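DNA mismatch repair protein MutS (Thermus aquaticus, PDB 1EWQ) takes part in repair of DNA mismatches, binding mismatched duplex DNA, probably as the recognition step, and has a weak ATPase activity. Local coordinates at residues E183-E186 against F190-E193; A135-G140 against D168-H173; P14-Q19 against T59-K64. All blocks are in the same frame, centred on the assembly; numbering follows the deposited sequence.

Contact 1 (E183-E186 against F190-E193); sequences ELLE and FLDE
Leu-184, next after Glu-183, meets the ring of Phe-190 with almost its whole side chain. CB comes closest, 3.4 Å from CE2 of Phe-190, while CD2 stands over one ring face, 3.9 Å from the centroid and 14° off the normal, a CH-pi contact. CD1 also turns to the ring and reaches CZ of Phe-190 at 4.0 Å. The ring is brought there by a first torsion that sets CG opposite the Phe-190 backbone N (chi1 172°) and by chi2 of 78°, which turns its flat side to the leucine. The carbonyl O of Leu-184 lies near the ring's rim, 3.6 Å from Phe-190 CD2, while the side chain covers the face.

Leu-185 plays a looser part. Its CB is directed off the second helix, yet CD2 bends back to within 4.4 Å of Leu-191 CD1. Leu-191 also sets CD2 4.0 Å from the carbonyl O of Leu-185. Leu-180 of strand 177-180 touches Leu-185, Phe-190 and Leu-191, and Leu-184 rests on Ile-137 and Thr-139 of strand 134-139. At the turn, Asn-187 OD1 hydrogen-bonds Phe-190 N.

Helices 182-186 and 188-197, consecutive in MutS domain II, thus meet through leucine and phenylalanine carbon and cover the strands beneath. Since the two segments exchange contacts without direct hydrogen bonding, their mutual hold rests on shape fit and apolar burial, firm at the Phe-190 ring and slacker between Leu-185 and Leu-191.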
loop_
_atom_site.group_PDB
_atom_site.type_symbol
_atom_site.label_atom_id
_atom_site.label_comp_id
_atom_site.label_asym_id
_atom_site.label_seq_id
_atom_site.Cartn_x
_atom_site.Cartn_y
_atom_site.Cartn_z
ATOM N N GLU C 183 -29.310 15.815 -3.899
ATOM C CA GLU C 183 -30.183 14.780 -4.456
ATOM C C GLU C 183 -29.462 13.465 -4.730
ATOM O O GLU C 183 -30.043 12.393 -4.576
ATOM C CB GLU C 183 -30.810 15.251 -5.774
ATOM C CG GLU C 183 -30.910 16.743 -5.919
ATOM C CD GLU C 183 -29.783 17.329 -6.733
ATOM O OE1 GLU C 183 -29.272 18.389 -6.335
ATOM O OE2 GLU C 183 -29.422 16.750 -7.778
ATOM N N LEU C 184 -28.205 13.547 -5.155
ATOM C CA LEU C 184 -27.429 12.350 -5.470
ATOM C C LEU C 184 -26.980 11.666 -4.193
ATOM O O LEU C 184 -26.901 10.437 -4.124
ATOM C CB LEU C 184 -26.226 12.726 -6.343
ATOM C CG LEU C 184 -26.611 13.424 -7.657
ATOM C CD1 LEU C 184 -25.360 13.848 -8.414
ATOM C CD2 LEU C 184 -27.463 12.490 -8.499
ATOM N N LEU C 185 -26.684 12.466 -3.179
ATOM C CA LEU C 185 -26.281 11.917 -1.893
ATOM C C LEU C 185 -27.517 11.264 -1.263
ATOM O O LEU C 185 -27.402 10.253 -0.577
ATOM C CB LEU C 185 -25.729 13.024 -0.990
ATOM C CG LEU C 185 -24.448 13.710 -1.487
ATOM C CD1 LEU C 185 -24.070 14.866 -0.559
ATOM C CD2 LEU C 185 -23.313 12.681 -1.564
ATOM N N GLU C 186 -28.692 11.841 -1.517
ATOM C CA GLU C 186 -29.968 11.317 -1.001
ATOM C C GLU C 186 -30.297 9.982 -1.676
ATOM O O GLU C 186 -30.785 9.049 -1.036
ATOM C CB GLU C 186 -31.130 12.279 -1.304
ATOM C CG GLU C 186 -31.129 13.636 -0.597
ATOM C CD GLU C 186 -32.173 14.594 -1.202
ATOM O OE1 GLU C 186 -33.348 14.183 -1.355
ATOM O OE2 GLU C 186 -31.823 15.750 -1.529
ATOM N N PHE C 190 -27.793 5.425 -6.264
ATOM C CA PHE C 190 -26.824 6.145 -7.084
ATOM C C PHE C 190 -25.476 6.161 -6.372
ATOM O O PHE C 190 -24.466 5.717 -6.911
ATOM C CB PHE C 190 -27.294 7.588 -7.303
ATOM C CG PHE C 190 -26.274 8.464 -7.986
ATOM C CD1 PHE C 190 -26.082 8.392 -9.364
ATOM C CD2 PHE C 190 -25.492 9.345 -7.247
ATOM C CE1 PHE C 190 -25.122 9.186 -9.993
ATOM C CE2 PHE C 190 -24.531 10.140 -7.866
ATOM C CZ PHE C 190 -24.346 10.059 -9.242
ATOM N N LEU C 191 -25.484 6.675 -5.145
ATOM C CA LEU C 191 -24.281 6.792 -4.333
ATOM C C LEU C 191 -23.444 5.522 -4.304
ATOM O O LEU C 191 -22.231 5.575 -4.498
ATOM C CB LEU C 191 -24.653 7.208 -2.911
ATOM C CG LEU C 191 -23.501 7.485 -1.951
ATOM C CD1 LEU C 191 -22.528 8.487 -2.564
ATOM C CD2 LEU C 191 -24.070 8.011 -0.642
ATOM N N ASP C 192 -24.082 4.385 -4.056
ATOM C CA ASP C 192 -23.362 3.120 -4.026
ATOM C C ASP C 192 -22.712 2.840 -5.373
ATOM O O ASP C 192 -21.545 2.451 -5.433
ATOM C CB ASP C 192 -24.309 1.977 -3.653
ATOM C CG ASP C 192 -24.610 1.940 -2.166
ATOM O OD1 ASP C 192 -23.671 1.691 -1.373
ATOM O OD2 ASP C 192 -25.781 2.170 -1.791
ATOM N N GLU C 193 -23.467 3.037 -6.450
ATOM C CA GLU C 193 -22.939 2.814 -7.792
ATOM C C GLU C 193 -21.733 3.717 -7.992
ATOM O O GLU C 193 -20.697 3.283 -8.488
ATOM C CB GLU C 193 -23.982 3.145 -8.859
ATOM C CG GLU C 193 -23.551 2.745 -10.267
ATOM C CD GLU C 193 -24.491 3.249 -11.350
ATOM O OE1 GLU C 193 -24.561 2.607 -12.421
ATOM O OE2 GLU C 193 -25.148 4.294 -11.144
#

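Contact 2 (A135-G140 against D168-H173); sequences AAIATG and DELFRH
One methyl group, CD2 of Leu-170, makes the whole of this meeting between strand and helix. It lies 3.9 Å from CB of Ala-135 and 4.1 Å from CD1 of Ile-137, touching two residues that project from the same face of strand 134-139. Leu-170 reaches the strand because its CG is trans to its own backbone N (chi1 -170°), carrying the branch off the helix. Ile-137 extends CD1 to meet it, and the two side chains run at about a right angle, methyl against methyl.

Around this point the same leucine also touches Leu-145 and Phe-147 of strand 143-149, as well as Pro-175 and Phe-198. The strand is held in place by backbone hydrogen bonds to both neighbours, Ala-135 and Ile-137 to Leu-179 and Ala-136 to Ala-146. On its other face, Ala-136 packs against helix 215-232.

Farther out, helix 163-173 carries a polar side. Glu-169 OE2 accepts a 2.6 Å salt-bridge bond from Arg-172 NH1, nearly straight at 164°, with the acceptor lying in the guanidinium plane and met nearly along its C-O axis. Glu-169 OE1 has a further hydrogen-bond partner in Tyr-244 OH, so both carboxylate oxygens of this buried acid are engaged.

Parallel strands 134-139 and 177-180 beside antiparallel hairpin strands, with helices on both faces, are what is expected of the RNase H-like fold of MutS domain II. At the touching atoms the chemistry is purely apolar: one leucine methyl fits between an alanine and an isoleucine, without directional bonds, while the buried charge of Glu-169 is met by Arg-172 and Tyr-244.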
loop_
_atom_site.group_PDB
_atom_site.type_symbol
_atom_site.label_atom_id
_atom_site.label_comp_id
_atom_site.label_asym_id
_atom_site.label_seq_id
_atom_site.Cartn_x
_atom_site.Cartn_y
_atom_site.Cartn_z
ATOM N N ALA C 135 -14.144 18.195 -8.663
ATOM C CA ALA C 135 -15.253 18.028 -9.585
ATOM C C ALA C 135 -16.583 18.129 -8.843
ATOM O O ALA C 135 -16.664 17.829 -7.650
ATOM C CB ALA C 135 -15.145 16.675 -10.290
ATOM N N ALA C 136 -17.619 18.566 -9.557
ATOM C CA ALA C 136 -18.963 18.691 -8.990
ATOM C C ALA C 136 -19.986 18.155 -9.990
ATOM O O ALA C 136 -19.948 18.501 -11.173
ATOM C CB ALA C 136 -19.267 20.147 -8.656
ATOM N N ILE C 137 -20.890 17.313 -9.489
ATOM C CA ILE C 137 -21.945 16.684 -10.276
ATOM C C ILE C 137 -23.322 17.032 -9.693
ATOM O O ILE C 137 -23.547 16.902 -8.481
ATOM C CB ILE C 137 -21.799 15.135 -10.255
ATOM C CG1 ILE C 137 -20.503 14.715 -10.968
ATOM C CG2 ILE C 137 -23.014 14.484 -10.891
ATOM C CD1 ILE C 137 -20.133 13.249 -10.767
ATOM N N ALA C 138 -24.239 17.465 -10.552
ATOM C CA ALA C 138 -25.589 17.814 -10.121
ATOM C C ALA C 138 -26.599 17.481 -11.212
ATOM O O ALA C 138 -26.224 17.132 -12.330
ATOM C CB ALA C 138 -25.661 19.296 -9.777
ATOM N N THR C 139 -27.881 17.589 -10.878
ATOM C CA THR C 139 -28.946 17.310 -11.834
ATOM C C THR C 139 -29.780 18.559 -12.058
ATOM O O THR C 139 -29.645 19.539 -11.336
ATOM C CB THR C 139 -29.876 16.199 -11.338
ATOM O OG1 THR C 139 -30.520 16.624 -10.130
ATOM C CG2 THR C 139 -29.092 14.928 -11.081
ATOM N N GLY C 140 -30.650 18.526 -13.059
ATOM C CA GLY C 140 -31.468 19.692 -13.334
ATOM C C GLY C 140 -31.442 20.010 -14.810
ATOM O O GLY C 140 -30.737 20.922 -15.249
ATOM N N ASP C 168 -18.234 8.724 -17.880
ATOM C CA ASP C 168 -17.070 8.741 -18.760
ATOM C C ASP C 168 -16.354 10.082 -18.738
ATOM O O ASP C 168 -15.128 10.129 -18.744
ATOM C CB ASP C 168 -17.446 8.415 -20.206
ATOM C CG ASP C 168 -17.659 6.939 -20.436
ATOM O OD1 ASP C 168 -17.049 6.125 -19.716
ATOM O OD2 ASP C 168 -18.424 6.596 -21.355
ATOM N N GLU C 169 -17.117 11.171 -18.725
ATOM C CA GLU C 169 -16.514 12.497 -18.702
ATOM C C GLU C 169 -15.737 12.672 -17.417
ATOM O O GLU C 169 -14.665 13.264 -17.404
ATOM C CB GLU C 169 -17.571 13.604 -18.789
ATOM C CG GLU C 169 -17.752 14.197 -20.161
ATOM C CD GLU C 169 -16.446 14.623 -20.818
ATOM O OE1 GLU C 169 -15.797 15.581 -20.362
ATOM O OE2 GLU C 169 -16.069 13.979 -21.805
ATOM N N LEU C 170 -16.297 12.152 -16.334
ATOM C CA LEU C 170 -15.666 12.252 -15.025
ATOM C C LEU C 170 -14.366 11.445 -15.015
ATOM O O LEU C 170 -13.321 11.943 -14.598
ATOM C CB LEU C 170 -16.632 11.741 -13.941
ATOM C CG LEU C 170 -16.331 11.933 -12.441
ATOM C CD1 LEU C 170 -15.046 11.231 -12.088
ATOM C CD2 LEU C 170 -16.232 13.401 -12.108
ATOM N N PHE C 171 -14.422 10.210 -15.504
ATOM C CA PHE C 171 -13.236 9.363 -15.515
ATOM C C PHE C 171 -12.050 9.920 -16.310
ATOM O O PHE C 171 -10.917 9.887 -15.834
ATOM C CB PHE C 171 -13.561 7.983 -16.057
ATOM C CG PHE C 171 -12.416 7.038 -15.970
ATOM C CD1 PHE C 171 -12.175 6.335 -14.797
ATOM C CD2 PHE C 171 -11.539 6.890 -17.037
ATOM C CE1 PHE C 171 -11.078 5.501 -14.686
ATOM C CE2 PHE C 171 -10.430 6.052 -16.932
ATOM C CZ PHE C 171 -10.200 5.359 -15.759
ATOM N N ARG C 172 -12.293 10.417 -17.518
ATOM C CA ARG C 172 -11.189 10.950 -18.307
ATOM C C ARG C 172 -10.475 12.109 -17.595
ATOM O O ARG C 172 -9.343 12.431 -17.930
ATOM C CB ARG C 172 -11.661 11.383 -19.715
ATOM C CG ARG C 172 -13.059 11.976 -19.771
ATOM C CD ARG C 172 -13.400 12.757 -21.060
ATOM N NE ARG C 172 -12.768 12.274 -22.292
ATOM C CZ ARG C 172 -13.296 12.434 -23.508
ATOM N NH1 ARG C 172 -14.470 13.048 -23.642
ATOM N NH2 ARG C 172 -12.652 12.012 -24.595
ATOM N N HIS C 173 -11.124 12.730 -16.613
ATOM C CA HIS C 173 -10.494 13.836 -15.889
ATOM C C HIS C 173 -9.818 13.396 -14.605
ATOM O O HIS C 173 -9.020 14.138 -14.044
ATOM C CB HIS C 173 -11.514 14.926 -15.564
ATOM C CG HIS C 173 -11.981 15.692 -16.762
ATOM N ND1 HIS C 173 -11.317 16.801 -17.244
ATOM C CD2 HIS C 173 -13.022 15.485 -17.599
ATOM C CE1 HIS C 173 -11.932 17.242 -18.326
ATOM N NE2 HIS C 173 -12.970 16.460 -18.563
#

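Contact 3 (P14-Q19 against T59-K64); sequences PPLLQQ and THKTSK. With nucleotides of chain B; nucleotides of chain A.
OP1 of DT15 of chain B takes the backbone N-H of Leu-16 in a nearly straight hydrogen bond, 2.5 Å at 168°, unusually short, so its exact length is doubtful. Carbons crowd the same oxygen: Pro-15 CD at 3.0 Å, Pro-14 CB and Leu-16 CB at 3.3 Å. Pro-15 has no N-H to give, leaving Leu-16 to supply the donor in this first turn of helix 15-26.

Across the contact, the Pro-14 ring is modelled unusually close to Ser-63, CG 2.9 Å from OG and 3.3 Å from CB, so the exact fit is doubtful. Ser-63 OG stands between backbone N and carbonyl carbon (chi1 66°) and is hydrogen-bonded to Phe-66 O. Lys-61 bends at chi2 and chi4 to bring NZ 3.6 Å from CD2 of Leu-16, crossing it at about a right angle. The strand touches DNA too: Lys-64 N lies 3.2 Å from C5' of DA16 of chain B, and Thr-59 OG1 hydrogen-bonds another phosphate.

Helix start and edge strand of MutS domain I thus flank the heteroduplex backbone. Contacts to phosphate and sugar are consistent with sequence-independent holding, and the partial positive charge of the helix N terminus probably favours it.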
loop_
_atom_site.group_PDB
_atom_site.type_symbol
_atom_site.label_atom_id
_atom_site.label_comp_id
_atom_site.label_asym_id
_atom_site.label_seq_id
_atom_site.Cartn_x
_atom_site.Cartn_y
_atom_site.Cartn_z
ATOM N N PRO C 14 -9.631 25.222 30.093
ATOM C CA PRO C 14 -8.739 26.386 30.031
ATOM C C PRO C 14 -9.096 27.253 28.821
ATOM O O PRO C 14 -9.614 26.749 27.829
ATOM C CB PRO C 14 -7.358 25.748 29.901
ATOM C CG PRO C 14 -7.513 24.475 30.679
ATOM C CD PRO C 14 -8.865 23.971 30.235
ATOM N N PRO C 15 -8.831 28.568 28.892
ATOM C CA PRO C 15 -9.136 29.483 27.786
ATOM C C PRO C 15 -8.671 28.991 26.412
ATOM O O PRO C 15 -9.449 28.993 25.457
ATOM C CB PRO C 15 -8.436 30.769 28.210
ATOM C CG PRO C 15 -8.610 30.747 29.686
ATOM C CD PRO C 15 -8.268 29.311 30.035
ATOM N N LEU C 16 -7.407 28.576 26.319
ATOM C CA LEU C 16 -6.843 28.078 25.063
ATOM C C LEU C 16 -7.676 26.929 24.506
ATOM O O LEU C 16 -8.049 26.932 23.330
ATOM C CB LEU C 16 -5.399 27.600 25.262
ATOM C CG LEU C 16 -4.681 27.085 24.005
ATOM C CD1 LEU C 16 -4.526 28.222 23.007
ATOM C CD2 LEU C 16 -3.313 26.512 24.371
ATOM N N LEU C 17 -7.962 25.949 25.357
ATOM C CA LEU C 17 -8.750 24.798 24.942
ATOM C C LEU C 17 -10.145 25.210 24.481
ATOM O O LEU C 17 -10.802 24.486 23.737
ATOM C CB LEU C 17 -8.828 23.775 26.078
ATOM C CG LEU C 17 -7.491 23.084 26.364
ATOM C CD1 LEU C 17 -7.633 22.122 27.538
ATOM C CD2 LEU C 17 -7.034 22.339 25.110
ATOM N N GLN C 18 -10.592 26.379 24.922
ATOM C CA GLN C 18 -11.896 26.883 24.517
ATOM C C GLN C 18 -11.765 27.406 23.103
ATOM O O GLN C 18 -12.498 26.995 22.209
ATOM C CB GLN C 18 -12.354 28.013 25.440
ATOM C CG GLN C 18 -13.303 27.561 26.532
ATOM C CD GLN C 18 -14.600 27.008 25.978
ATOM O OE1 GLN C 18 -15.298 27.679 25.217
ATOM N NE2 GLN C 18 -14.932 25.779 26.360
ATOM N N GLN C 19 -10.817 28.318 22.915
ATOM C CA GLN C 19 -10.546 28.906 21.613
ATOM C C GLN C 19 -10.391 27.763 20.612
ATOM O O GLN C 19 -10.832 27.863 19.467
ATOM C CB GLN C 19 -9.260 29.734 21.691
ATOM C CG GLN C 19 -8.840 30.396 20.397
ATOM C CD GLN C 19 -7.573 31.210 20.550
ATOM O OE1 GLN C 19 -6.537 30.690 20.963
ATOM N NE2 GLN C 19 -7.649 32.496 20.220
ATOM N N THR C 59 1.428 13.303 24.364
ATOM C CA THR C 59 1.597 13.911 25.683
ATOM C C THR C 59 0.238 14.279 26.280
ATOM O O THR C 59 -0.761 13.604 26.041
ATOM C CB THR C 59 2.454 15.202 25.628
ATOM O OG1 THR C 59 3.434 15.097 24.588
ATOM C CG2 THR C 59 3.169 15.410 26.953
ATOM N N HIS C 60 0.213 15.358 27.056
ATOM C CA HIS C 60 -1.009 15.834 27.693
ATOM C C HIS C 60 -0.868 17.307 28.052
ATOM O O HIS C 60 0.242 17.823 28.168
ATOM C CB HIS C 60 -1.297 15.023 28.954
ATOM C CG HIS C 60 -0.068 14.463 29.591
ATOM N ND1 HIS C 60 0.526 13.298 29.154
ATOM C CD2 HIS C 60 0.719 14.940 30.584
ATOM C CE1 HIS C 60 1.630 13.083 29.849
ATOM N NE2 HIS C 60 1.769 14.064 30.723
ATOM N N LYS C 61 -2.003 17.974 28.219
ATOM C CA LYS C 61 -2.032 19.391 28.567
ATOM C C LYS C 61 -2.791 19.513 29.882
ATOM O O LYS C 61 -4.023 19.549 29.898
ATOM C CB LYS C 61 -2.750 20.189 27.471
ATOM C CG LYS C 61 -2.521 21.693 27.528
ATOM C CD LYS C 61 -1.036 22.017 27.421
ATOM C CE LYS C 61 -0.796 23.494 27.143
ATOM N NZ LYS C 61 -1.282 23.891 25.793
ATOM N N THR C 62 -2.051 19.572 30.984
ATOM C CA THR C 62 -2.668 19.660 32.301
ATOM C C THR C 62 -2.943 21.080 32.776
ATOM O O THR C 62 -2.130 21.986 32.588
ATOM C CB THR C 62 -1.805 18.941 33.365
ATOM O OG1 THR C 62 -1.743 17.540 33.063
ATOM C CG2 THR C 62 -2.399 19.130 34.753
ATOM N N SER C 63 -4.112 21.248 33.387
ATOM C CA SER C 63 -4.566 22.517 33.944
ATOM C C SER C 63 -5.393 22.153 35.177
ATOM O O SER C 63 -6.113 21.153 35.162
ATOM C CB SER C 63 -5.446 23.261 32.940
ATOM O OG SER C 63 -6.662 22.567 32.706
ATOM N N LYS C 64 -5.292 22.956 36.233
ATOM C CA LYS C 64 -6.020 22.696 37.478
ATOM C C LYS C 64 -7.310 21.918 37.243
ATOM O O LYS C 64 -7.504 20.822 37.774
ATOM C CB LYS C 64 -6.348 24.013 38.184
ATOM C CG LYS C 64 -7.073 23.822 39.504
ATOM C CD LYS C 64 -7.281 25.140 40.212
ATOM C CE LYS C 64 -7.957 24.939 41.554
ATOM N NZ LYS C 64 -8.197 26.241 42.236
ATOM P P DT B 15 -4.882 29.127 28.936
ATOM O OP1 DT B 15 -6.002 28.330 28.377
ATOM O OP2 DT B 15 -5.057 30.586 29.175
ATOM O "O5'" DT B 15 -4.474 28.424 30.298
ATOM C "C5'" DT B 15 -3.131 28.482 30.749
ATOM C "C4'" DT B 15 -2.982 27.732 32.050
ATOM O "O4'" DT B 15 -1.650 27.989 32.539
ATOM C "C3'" DT B 15 -3.914 28.221 33.150
ATOM O "O3'" DT B 15 -4.172 27.145 34.057
ATOM C "C2'" DT B 15 -3.125 29.347 33.793
ATOM C "C1'" DT B 15 -1.675 28.924 33.606
ATOM N N1 DT B 15 -0.765 30.021 33.232
ATOM C C2 DT B 15 0.530 29.971 33.697
ATOM O O2 DT B 15 0.950 29.069 34.414
ATOM N N3 DT B 15 1.326 31.015 33.286
ATOM C C4 DT B 15 0.964 32.076 32.478
ATOM O O4 DT B 15 1.796 32.938 32.185
ATOM C C5 DT B 15 -0.413 32.066 32.032
ATOM C C7 DT B 15 -0.894 33.172 31.146
ATOM C C6 DT B 15 -1.199 31.056 32.433
ATOM P P DT A 13 6.828 15.822 25.452
ATOM O OP1 DT A 13 6.587 14.483 26.051
ATOM O OP2 DT A 13 8.098 16.539 25.733
ATOM O "O5'" DT A 13 6.656 15.712 23.882
ATOM C "C5'" DT A 13 5.995 16.770 23.225
ATOM C "C4'" DT A 13 5.366 16.305 21.941
ATOM O "O4'" DT A 13 4.391 17.315 21.634
ATOM C "C3'" DT A 13 6.348 16.285 20.774
ATOM O "O3'" DT A 13 6.010 15.271 19.821
ATOM C "C2'" DT A 13 6.258 17.692 20.208
ATOM C "C1'" DT A 13 4.875 18.191 20.632
ATOM N N1 DT A 13 4.864 19.557 21.204
ATOM C C2 DT A 13 3.682 20.260 21.161
ATOM O O2 DT A 13 2.648 19.799 20.709
ATOM N N3 DT A 13 3.754 21.530 21.672
ATOM C C4 DT A 13 4.860 22.151 22.215
ATOM O O4 DT A 13 4.777 23.308 22.605
ATOM C C5 DT A 13 6.058 21.347 22.261
ATOM C C7 DT A 13 7.296 21.922 22.872
ATOM C C6 DT A 13 6.004 20.108 21.753
ATOM P P DA B 16 -5.320 27.289 35.168
ATOM O OP1 DA B 16 -6.322 26.211 34.962
ATOM O OP2 DA B 16 -5.754 28.711 35.177
ATOM O "O5'" DA B 16 -4.548 26.971 36.523
ATOM C "C5'" DA B 16 -3.774 25.781 36.653
ATOM C "C4'" DA B 16 -2.810 25.907 37.809
ATOM O "O4'" DA B 16 -1.859 26.959 37.523
ATOM C "C3'" DA B 16 -3.460 26.270 39.142
ATOM O "O3'" DA B 16 -2.831 25.550 40.204
ATOM C "C2'" DA B 16 -3.235 27.769 39.259
ATOM C "C1'" DA B 16 -1.945 28.005 38.483
ATOM N N9 DA B 16 -1.925 29.271 37.751
ATOM C C8 DA B 16 -2.973 29.850 37.080
ATOM N N7 DA B 16 -2.661 30.971 36.476
ATOM C C5 DA B 16 -1.318 31.148 36.773
ATOM C C6 DA B 16 -0.397 32.146 36.418
ATOM N N6 DA B 16 -0.702 33.189 35.644
ATOM N N1 DA B 16 0.864 32.032 36.886
ATOM C C2 DA B 16 1.169 30.978 37.651
ATOM N N3 DA B 16 0.396 29.973 38.047
ATOM C C4 DA B 16 -0.853 30.117 37.570
#

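Overall arrangement
From the N terminus, contact 3 comes first: it closes a loop of about forty residues in domain I, bringing the start of helix 15-26 to strand 59-62, an outer strand of that domain's sheet. The chain then enters domain II, where contact 2 joins strand 134-139 to helix 163-173 across the intervening hairpin strands. Contact 1 follows as a short closure between successive helices. The three lie in series, none nested or crossed. Contacts 1 and 2, with centres about 13 Å apart, touch through Thr-139 and Ile-137 against 183-186, so that Ile-137 takes part in contact 2 and also packs on Leu-184 of contact 1, whereas contact 3 is centred over 40 Å from both, at the DNA.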